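Local atomic coordinates of DMATS type aromatic prenyltransferase (Micromonospora olivasterospora, PDB entry 6ZRY), a protein that probably transfers a dimethylallyl group to carbon 6 of the indole ring of tryptophan, as an aromatic prenyltransferase of the ABBA-barrel fold. Residues S5-Q13 with Y344-V352; E46-V54 with E80-N91. All blocks are in the same frame, centred on the assembly; numbering follows the deposited sequence.

Near the N terminus, helix 6-21 packs against the segment that follows the last barrel strand, 341-346, and this pairing of 5-13 with 344-352 is contact 1. It brings together parts of the chain 331 residues apart and closes a loop that contains nearly the whole fold. Contact 2 falls within that loop: the irregular segment 46-54, between helix 26-36 and strand 61-68, folds back on 80-91, which leads from strand 71-79 into helix 88-106. The smaller loop encloses the first beta hairpin. The centres lie about 16 Å apart, and the two contacts meet where the Tyr350 ring packs on Glu46, Pro47 and Pro48.

Contact 1. Residues S5-Q13 with Y344-V352; sequences SVSDHLDGQ and YLSAEAYRV
His9 and Gln13, one helical turn apart, both donate to the carbonyl oxygen of Ala347. From His9 NE2 to Ala347 O is 3.0 Å; the oxygen lies almost in the imidazole plane, at the ring edge, although the N-H...O angle is only 141°. Gln13 NE2 also stands 3.0 Å from Ala347 O, with a straighter N-H...O angle of 163°. Two donors thus grip one backbone carbonyl near the end of the last strand. Gln13 reaches it with an extended chain beyond CG (chi2 173°), and its amide nitrogen gives a further bond to Val315 O, whereas its buried OE1 has no polar partner.

Beside this polar pair, small side chains permit close approach. Leu10 CD2 is tightly packed, 3.3 Å from Ala347 CB, and His9 CD2 lies 3.9 Å from Ala349 CB. Further toward the helix start, Val6 CG2 meets Tyr350 OH at 3.4 Å, the side chains crossing at about a right angle.

Behind them, Asp57 OD2 accepts from Tyr350 N and Arg351 N. Ser5, the N-cap, pairs with Asp8 in the first turn: Asp8 N donates to Ser5 OG, and Ser5 N to Asp8 OD2. This is a capping box, opening the N-terminal helix outside the barrel of this ABBA fold.

Contact 2. Residues E46-V54 with E80-N91; sequences EPPAWPSGV and ETLGSPPGPLAN. With TRP (tryptophan), chain C.
Trp50 packs along the turn that leads into helix 88-106. Its CB touches two apolar partners, 3.6 Å from Pro86 CB and 3.7 Å from Leu82 CD1. CG stands anti to the backbone N (chi1 167°), carrying the indole along 80-91. CD1 touches the other Leu82 methyl, CD2. Near NE1, Asn91 ND2 lies over one face, its amide steeply inclined to the ring; both nitrogens are donors, so this is packing. On the same face, Gly87 CA makes a CH-pi contact, 4.1 Å from the six-membered ring centroid; glycine suits this N-cap, where Pro88 CD crowds the place of a side chain. At the tip, CH2 meets Pro88 CD at 3.8 Å.

Asn91 OD1 accepts from Gly83 N and Gly87 N on opposite faces of its plane. Farther along, Ser52 OG donates to the anti lone pair of Glu80 OE2 (2.7 Å) and accepts from Val54 N in an ST turn; a water joins Glu80 OE2 to Gly53 N. Gly53 O and, weakly, Val54 O accept from the amino group of bound tryptophan. The segment 46-54, whose end lines the pocket, therefore rests on the junction between strand 71-79 and helix 88-106, with Val54 and Glu80 touching Trp132 of strand 131-138.

Contact 1. Residues S5-Q13 with Y344-V352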
loop_
_atom_site.group_PDB
_atom_site.type_symbol
_atom_site.label_atom_id
_atom_site.label_comp_id
_atom_site.label_asym_id
_atom_site.label_seq_id
_atom_site.Cartn_x
_atom_site.Cartn_y
_atom_site.Cartn_z
ATOM N N SER A 5 21.519 -12.839 -1.212
ATOM C CA SER A 5 20.354 -12.924 -0.302
ATOM C C SER A 5 19.245 -11.950 -0.726
ATOM O O SER A 5 19.478 -11.002 -1.501
ATOM C CB SER A 5 20.767 -12.657 1.111
ATOM O OG SER A 5 21.179 -11.297 1.255
ATOM N N VAL A 6 18.074 -12.121 -0.145
ATOM C CA VAL A 6 16.971 -11.159 -0.305
ATOM C C VAL A 6 17.431 -9.783 0.180
ATOM O O VAL A 6 17.149 -8.821 -0.511
ATOM C CB VAL A 6 15.725 -11.638 0.424
ATOM C CG1 VAL A 6 14.597 -10.627 0.303
ATOM C CG2 VAL A 6 15.318 -13.021 -0.064
ATOM N N SER A 7 18.097 -9.691 1.326
ATOM C CA SER A 7 18.627 -8.410 1.855
ATOM C C SER A 7 19.582 -7.766 0.832
ATOM O O SER A 7 19.518 -6.513 0.621
ATOM C CB SER A 7 19.311 -8.598 3.183
ATOM O OG SER A 7 20.016 -7.399 3.552
ATOM N N ASP A 8 20.488 -8.550 0.266
ATOM C CA ASP A 8 21.473 -8.052 -0.725
ATOM C C ASP A 8 20.719 -7.304 -1.836
ATOM O O ASP A 8 21.074 -6.128 -2.111
ATOM C CB ASP A 8 22.309 -9.183 -1.323
ATOM C CG ASP A 8 23.271 -9.871 -0.373
ATOM O OD1 ASP A 8 23.593 -9.298 0.665
ATOM O OD2 ASP A 8 23.626 -11.012 -0.665
ATOM N N HIS A 9 19.682 -7.941 -2.396
ATOM C CA HIS A 9 18.851 -7.390 -3.488
ATOM C C HIS A 9 18.134 -6.126 -2.986
ATOM O O HIS A 9 18.294 -5.052 -3.612
ATOM C CB HIS A 9 17.906 -8.464 -4.000
ATOM C CG HIS A 9 17.289 -8.129 -5.323
ATOM N ND1 HIS A 9 18.021 -8.091 -6.486
ATOM C CD2 HIS A 9 16.029 -7.795 -5.663
ATOM C CE1 HIS A 9 17.207 -7.745 -7.502
ATOM N NE2 HIS A 9 16.006 -7.570 -7.019
ATOM N N LEU A 10 17.342 -6.236 -1.903
ATOM C CA LEU A 10 16.404 -5.153 -1.486
ATOM C C LEU A 10 17.176 -3.992 -0.885
ATOM O O LEU A 10 16.779 -2.855 -1.092
ATOM C CB LEU A 10 15.410 -5.675 -0.462
ATOM C CG LEU A 10 14.558 -6.872 -0.879
ATOM C CD1 LEU A 10 13.418 -7.052 0.088
ATOM C CD2 LEU A 10 14.037 -6.751 -2.260
ATOM N N ASP A 11 18.213 -4.289 -0.109
ATOM C CA ASP A 11 19.016 -3.243 0.560
ATOM C C ASP A 11 19.652 -2.358 -0.521
ATOM O O ASP A 11 19.693 -1.184 -0.326
ATOM C CB ASP A 11 20.068 -3.856 1.493
ATOM C CG ASP A 11 20.934 -2.823 2.208
ATOM O OD1 ASP A 11 20.367 -1.970 2.949
ATOM O OD2 ASP A 11 22.178 -2.864 1.994
ATOM N N GLY A 12 20.124 -2.938 -1.630
ATOM C CA GLY A 12 20.706 -2.166 -2.756
ATOM C C GLY A 12 19.673 -1.281 -3.421
ATOM O O GLY A 12 19.956 -0.142 -3.695
ATOM N N GLN A 13 18.487 -1.820 -3.679
ATOM C CA GLN A 13 17.347 -1.060 -4.232
ATOM C C GLN A 13 17.043 0.133 -3.318
ATOM O O GLN A 13 16.937 1.255 -3.831
ATOM C CB GLN A 13 16.158 -1.993 -4.418
ATOM C CG GLN A 13 16.366 -3.033 -5.495
ATOM C CD GLN A 13 15.273 -4.059 -5.556
ATOM O OE1 GLN A 13 14.828 -4.573 -4.534
ATOM N NE2 GLN A 13 14.831 -4.385 -6.762
ATOM N N TYR A 344 4.272 2.566 -7.591
ATOM C CA TYR A 344 4.580 1.401 -6.730
ATOM C C TYR A 344 5.517 0.531 -7.547
ATOM O O TYR A 344 5.138 0.146 -8.689
ATOM C CB TYR A 344 3.288 0.738 -6.265
ATOM C CG TYR A 344 2.402 1.644 -5.464
ATOM C CD1 TYR A 344 1.648 2.609 -6.096
ATOM C CD2 TYR A 344 2.307 1.545 -4.082
ATOM C CE1 TYR A 344 0.823 3.463 -5.390
ATOM C CE2 TYR A 344 1.494 2.412 -3.355
ATOM C CZ TYR A 344 0.732 3.351 -4.022
ATOM O OH TYR A 344 -0.074 4.236 -3.371
ATOM N N LEU A 345 6.711 0.281 -7.016
ATOM C CA LEU A 345 7.802 -0.416 -7.729
ATOM C C LEU A 345 8.136 -1.747 -7.039
ATOM O O LEU A 345 8.408 -1.762 -5.816
ATOM C CB LEU A 345 9.009 0.522 -7.778
ATOM C CG LEU A 345 8.796 1.821 -8.545
ATOM C CD1 LEU A 345 10.013 2.739 -8.396
ATOM C CD2 LEU A 345 8.530 1.545 -10.011
ATOM N N SER A 346 8.077 -2.831 -7.801
ATOM C CA SER A 346 8.304 -4.200 -7.317
ATOM C C SER A 346 9.802 -4.493 -7.164
ATOM O O SER A 346 10.579 -4.148 -8.032
ATOM C CB SER A 346 7.670 -5.199 -8.239
ATOM O OG SER A 346 6.281 -4.941 -8.395
ATOM N N ALA A 347 10.169 -5.192 -6.108
ATOM C CA ALA A 347 11.541 -5.674 -5.882
ATOM C C ALA A 347 11.944 -6.698 -6.950
ATOM O O ALA A 347 13.112 -6.731 -7.306
ATOM C CB ALA A 347 11.633 -6.258 -4.495
ATOM N N GLU A 348 11.017 -7.521 -7.415
ATOM C CA GLU A 348 11.297 -8.620 -8.364
ATOM C C GLU A 348 12.496 -9.443 -7.849
ATOM O O GLU A 348 13.395 -9.817 -8.661
ATOM C CB GLU A 348 11.584 -8.079 -9.760
ATOM C CG GLU A 348 10.422 -7.330 -10.392
ATOM C CD GLU A 348 10.645 -6.871 -11.833
ATOM O OE1 GLU A 348 9.703 -6.924 -12.591
ATOM O OE2 GLU A 348 11.781 -6.381 -12.161
ATOM N N ALA A 349 12.505 -9.763 -6.567
ATOM C CA ALA A 349 13.573 -10.576 -5.959
ATOM C C ALA A 349 13.472 -12.027 -6.466
ATOM O O ALA A 349 14.517 -12.697 -6.498
ATOM C CB ALA A 349 13.527 -10.492 -4.457
ATOM N N TYR A 350 12.293 -12.497 -6.845
ATOM C CA TYR A 350 12.043 -13.923 -7.188
ATOM C C TYR A 350 11.692 -14.123 -8.645
ATOM O O TYR A 350 12.078 -15.171 -9.167
ATOM C CB TYR A 350 10.944 -14.500 -6.301
ATOM C CG TYR A 350 11.377 -14.656 -4.879
ATOM C CD1 TYR A 350 12.398 -15.531 -4.559
ATOM C CD2 TYR A 350 10.832 -13.892 -3.861
ATOM C CE1 TYR A 350 12.846 -15.676 -3.263
ATOM C CE2 TYR A 350 11.282 -14.002 -2.554
ATOM C CZ TYR A 350 12.288 -14.906 -2.251
ATOM O OH TYR A 350 12.714 -15.038 -0.972
ATOM N N ARG A 351 10.940 -13.208 -9.255
ATOM C CA ARG A 351 10.420 -13.389 -10.622
ATOM C C ARG A 351 10.268 -12.032 -11.293
ATOM O O ARG A 351 9.865 -11.050 -10.594
ATOM C CB ARG A 351 9.091 -14.155 -10.553
ATOM C CG ARG A 351 8.576 -14.631 -11.896
ATOM C CD ARG A 351 7.495 -15.679 -11.750
ATOM N NE ARG A 351 7.076 -16.174 -13.067
ATOM C CZ ARG A 351 6.140 -15.619 -13.852
ATOM N NH1 ARG A 351 5.473 -14.536 -13.461
ATOM N NH2 ARG A 351 5.870 -16.168 -15.028
ATOM N N VAL A 352 10.625 -11.955 -12.572
ATOM C CA VAL A 352 10.201 -10.855 -13.479
ATOM C C VAL A 352 9.051 -11.428 -14.284
ATOM O O VAL A 352 9.300 -12.349 -15.005
ATOM C CB VAL A 352 11.346 -10.378 -14.374
ATOM C CG1 VAL A 352 10.888 -9.345 -15.396
ATOM C CG2 VAL A 352 12.498 -9.847 -13.547
#

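Contact 2. Residues E46-V54 with E80-N91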
loop_
_atom_site.group_PDB
_atom_site.type_symbol
_atom_site.label_atom_id
_atom_site.label_comp_id
_atom_site.label_asym_id
_atom_site.label_seq_id
_atom_site.Cartn_x
_atom_site.Cartn_y
_atom_site.Cartn_z
ATOM N N GLU A 46 16.828 -19.844 -3.245
ATOM C CA GLU A 46 15.791 -20.628 -2.523
ATOM C C GLU A 46 14.440 -20.018 -2.874
ATOM O O GLU A 46 14.353 -18.837 -3.117
ATOM C CB GLU A 46 16.045 -20.644 -1.007
ATOM C CG GLU A 46 17.396 -21.237 -0.612
ATOM C CD GLU A 46 17.543 -22.728 -0.852
ATOM O OE1 GLU A 46 16.536 -23.375 -1.233
ATOM O OE2 GLU A 46 18.667 -23.252 -0.651
ATOM N N PRO A 47 13.349 -20.804 -2.945
ATOM C CA PRO A 47 12.029 -20.236 -3.186
ATOM C C PRO A 47 11.628 -19.317 -2.050
ATOM O O PRO A 47 12.268 -19.328 -1.004
ATOM C CB PRO A 47 11.095 -21.444 -3.199
ATOM C CG PRO A 47 11.845 -22.474 -2.397
ATOM C CD PRO A 47 13.306 -22.252 -2.733
ATOM N N PRO A 48 10.572 -18.488 -2.215
ATOM C CA PRO A 48 10.093 -17.641 -1.129
ATOM C C PRO A 48 9.826 -18.458 0.142
ATOM O O PRO A 48 9.329 -19.545 0.027
ATOM C CB PRO A 48 8.800 -17.021 -1.680
ATOM C CG PRO A 48 8.966 -17.085 -3.178
ATOM C CD PRO A 48 9.821 -18.298 -3.447
ATOM N N ALA A 49 10.106 -17.871 1.304
ATOM C CA ALA A 49 9.952 -18.505 2.637
ATOM C C ALA A 49 8.478 -18.799 2.909
ATOM O O ALA A 49 8.211 -19.719 3.687
ATOM C CB ALA A 49 10.548 -17.629 3.694
ATOM N N TRP A 50 7.572 -18.087 2.222
ATOM C CA TRP A 50 6.103 -18.064 2.462
ATOM C C TRP A 50 5.474 -17.300 1.305
ATOM O O TRP A 50 6.100 -16.357 0.823
ATOM C CB TRP A 50 5.824 -17.367 3.802
ATOM C CG TRP A 50 4.394 -17.002 4.009
ATOM C CD1 TRP A 50 3.806 -15.773 3.887
ATOM C CD2 TRP A 50 3.361 -17.907 4.374
ATOM N NE1 TRP A 50 2.473 -15.863 4.156
ATOM C CE2 TRP A 50 2.171 -17.165 4.445
ATOM C CE3 TRP A 50 3.342 -19.277 4.637
ATOM C CZ2 TRP A 50 0.959 -17.752 4.782
ATOM C CZ3 TRP A 50 2.146 -19.858 4.972
ATOM C CH2 TRP A 50 0.968 -19.104 5.031
ATOM N N PRO A 51 4.292 -17.692 0.782
ATOM C CA PRO A 51 3.677 -16.948 -0.325
ATOM C C PRO A 51 3.022 -15.626 0.115
ATOM O O PRO A 51 1.786 -15.506 0.036
ATOM C CB PRO A 51 2.667 -17.933 -0.935
ATOM C CG PRO A 51 2.397 -18.953 0.173
ATOM C CD PRO A 51 3.599 -18.958 1.073
ATOM N N SER A 52 3.859 -14.631 0.465
ATOM C CA SER A 52 3.428 -13.297 0.947
ATOM C C SER A 52 2.533 -12.624 -0.099
ATOM O O SER A 52 2.858 -12.664 -1.283
ATOM C CB SER A 52 4.618 -12.456 1.287
ATOM O OG SER A 52 4.273 -11.110 1.547
ATOM N N GLY A 53 1.425 -12.026 0.329
ATOM C CA GLY A 53 0.571 -11.268 -0.583
ATOM C C GLY A 53 1.094 -9.873 -0.891
ATOM O O GLY A 53 0.448 -9.202 -1.716
ATOM N N VAL A 54 2.223 -9.443 -0.298
ATOM C CA VAL A 54 2.758 -8.056 -0.465
ATOM C C VAL A 54 3.034 -7.796 -1.968
ATOM O O VAL A 54 2.785 -6.676 -2.430
ATOM C CB VAL A 54 4.012 -7.803 0.387
ATOM C CG1 VAL A 54 4.671 -6.451 0.073
ATOM C CG2 VAL A 54 3.695 -7.864 1.870
ATOM N N GLU A 80 6.116 -7.106 5.421
ATOM C CA GLU A 80 5.834 -7.896 6.615
ATOM C C GLU A 80 7.094 -8.666 7.001
ATOM O O GLU A 80 7.943 -8.920 6.140
ATOM C CB GLU A 80 4.616 -8.815 6.415
ATOM C CG GLU A 80 4.784 -9.860 5.336
ATOM C CD GLU A 80 3.574 -10.760 5.148
ATOM O OE1 GLU A 80 2.746 -10.871 6.083
ATOM O OE2 GLU A 80 3.453 -11.346 4.061
ATOM N N THR A 81 7.161 -9.011 8.267
ATOM C CA THR A 81 8.202 -9.856 8.874
ATOM C C THR A 81 7.642 -11.263 8.998
ATOM O O THR A 81 6.672 -11.462 9.752
ATOM C CB THR A 81 8.642 -9.346 10.238
ATOM O OG1 THR A 81 8.782 -7.913 10.248
ATOM C CG2 THR A 81 9.947 -9.992 10.660
ATOM N N LEU A 82 8.240 -12.216 8.302
ATOM C CA LEU A 82 7.752 -13.594 8.328
ATOM C C LEU A 82 8.151 -14.235 9.684
ATOM O O LEU A 82 9.171 -13.822 10.260
ATOM C CB LEU A 82 8.316 -14.346 7.129
ATOM C CG LEU A 82 7.827 -13.857 5.758
ATOM C CD1 LEU A 82 8.292 -14.805 4.666
ATOM C CD2 LEU A 82 6.301 -13.711 5.696
ATOM N N GLY A 83 7.318 -15.146 10.191
ATOM C CA GLY A 83 7.568 -15.871 11.453
ATOM C C GLY A 83 8.590 -16.987 11.279
ATOM O O GLY A 83 9.023 -17.248 10.112
ATOM N N SER A 84 8.962 -17.639 12.407
ATOM C CA SER A 84 10.129 -18.556 12.504
ATOM C C SER A 84 9.858 -19.812 11.688
ATOM O O SER A 84 10.633 -20.117 10.784
ATOM C CB SER A 84 10.539 -18.859 13.931
ATOM O OG SER A 84 11.956 -18.794 14.050
ATOM N N PRO A 85 8.778 -20.590 11.961
ATOM C CA PRO A 85 8.094 -21.316 10.896
ATOM C C PRO A 85 7.148 -20.270 10.294
ATOM O O PRO A 85 6.324 -19.709 11.010
ATOM C CB PRO A 85 7.399 -22.492 11.628
ATOM C CG PRO A 85 7.821 -22.325 13.098
ATOM C CD PRO A 85 8.165 -20.857 13.263
ATOM N N PRO A 86 7.274 -19.887 9.002
ATOM C CA PRO A 86 6.378 -18.881 8.439
ATOM C C PRO A 86 4.919 -19.344 8.456
ATOM O O PRO A 86 4.663 -20.504 8.182
ATOM C CB PRO A 86 6.868 -18.708 6.999
ATOM C CG PRO A 86 8.303 -19.212 7.039
ATOM C CD PRO A 86 8.280 -20.349 8.038
ATOM N N GLY A 87 4.011 -18.427 8.750
ATOM C CA GLY A 87 2.568 -18.680 8.794
ATOM C C GLY A 87 1.790 -17.460 9.265
ATOM O O GLY A 87 2.345 -16.514 9.796
ATOM N N PRO A 88 0.456 -17.460 9.098
ATOM C CA PRO A 88 -0.369 -16.290 9.419
ATOM C C PRO A 88 -0.166 -15.678 10.827
ATOM O O PRO A 88 -0.002 -14.458 10.962
ATOM C CB PRO A 88 -1.796 -16.878 9.331
ATOM C CG PRO A 88 -1.684 -18.008 8.319
ATOM C CD PRO A 88 -0.322 -18.600 8.572
ATOM N N LEU A 89 -0.198 -16.521 11.852
ATOM C CA LEU A 89 -0.120 -16.077 13.270
ATOM C C LEU A 89 1.331 -15.713 13.619
ATOM O O LEU A 89 1.527 -14.697 14.272
ATOM C CB LEU A 89 -0.658 -17.192 14.167
ATOM C CG LEU A 89 -1.047 -16.783 15.588
ATOM C CD1 LEU A 89 -2.111 -15.691 15.600
ATOM C CD2 LEU A 89 -1.537 -17.997 16.360
ATOM N N ALA A 90 2.278 -16.511 13.170
ATOM C CA ALA A 90 3.733 -16.340 13.401
ATOM C C ALA A 90 4.213 -15.041 12.710
ATOM O O ALA A 90 5.032 -14.317 13.302
ATOM C CB ALA A 90 4.461 -17.549 12.894
ATOM N N ASN A 91 3.657 -14.743 11.515
ATOM C CA ASN A 91 3.981 -13.526 10.722
ATOM C C ASN A 91 3.453 -12.301 11.473
ATOM O O ASN A 91 4.146 -11.314 11.566
ATOM C CB ASN A 91 3.412 -13.578 9.291
ATOM C CG ASN A 91 3.878 -14.723 8.423
ATOM O OD1 ASN A 91 4.841 -15.446 8.739
ATOM N ND2 ASN A 91 3.221 -14.890 7.277
HETATM N N TRP C . 0.201 -7.074 -3.965
HETATM C CA TRP C . -1.160 -6.887 -3.352
HETATM C C TRP C . -2.155 -6.463 -4.435
HETATM O O TRP C . -3.374 -6.486 -4.187
HETATM C CB TRP C . -1.118 -5.877 -2.189
HETATM C CG TRP C . -0.715 -4.488 -2.573
HETATM C CD1 TRP C . 0.558 -4.007 -2.723
HETATM C CD2 TRP C . -1.595 -3.381 -2.847
HETATM N NE1 TRP C . 0.525 -2.682 -3.077
HETATM C CE2 TRP C . -0.778 -2.266 -3.150
HETATM C CE3 TRP C . -2.988 -3.217 -2.851
HETATM C CZ2 TRP C . -1.310 -1.017 -3.475
HETATM C CZ3 TRP C . -3.510 -1.981 -3.170
HETATM C CH2 TRP C . -2.682 -0.897 -3.470
HETATM O OXT TRP C . -1.754 -6.104 -5.565
HETATM O O HOH W 1 0.943 -11.802 3.213
#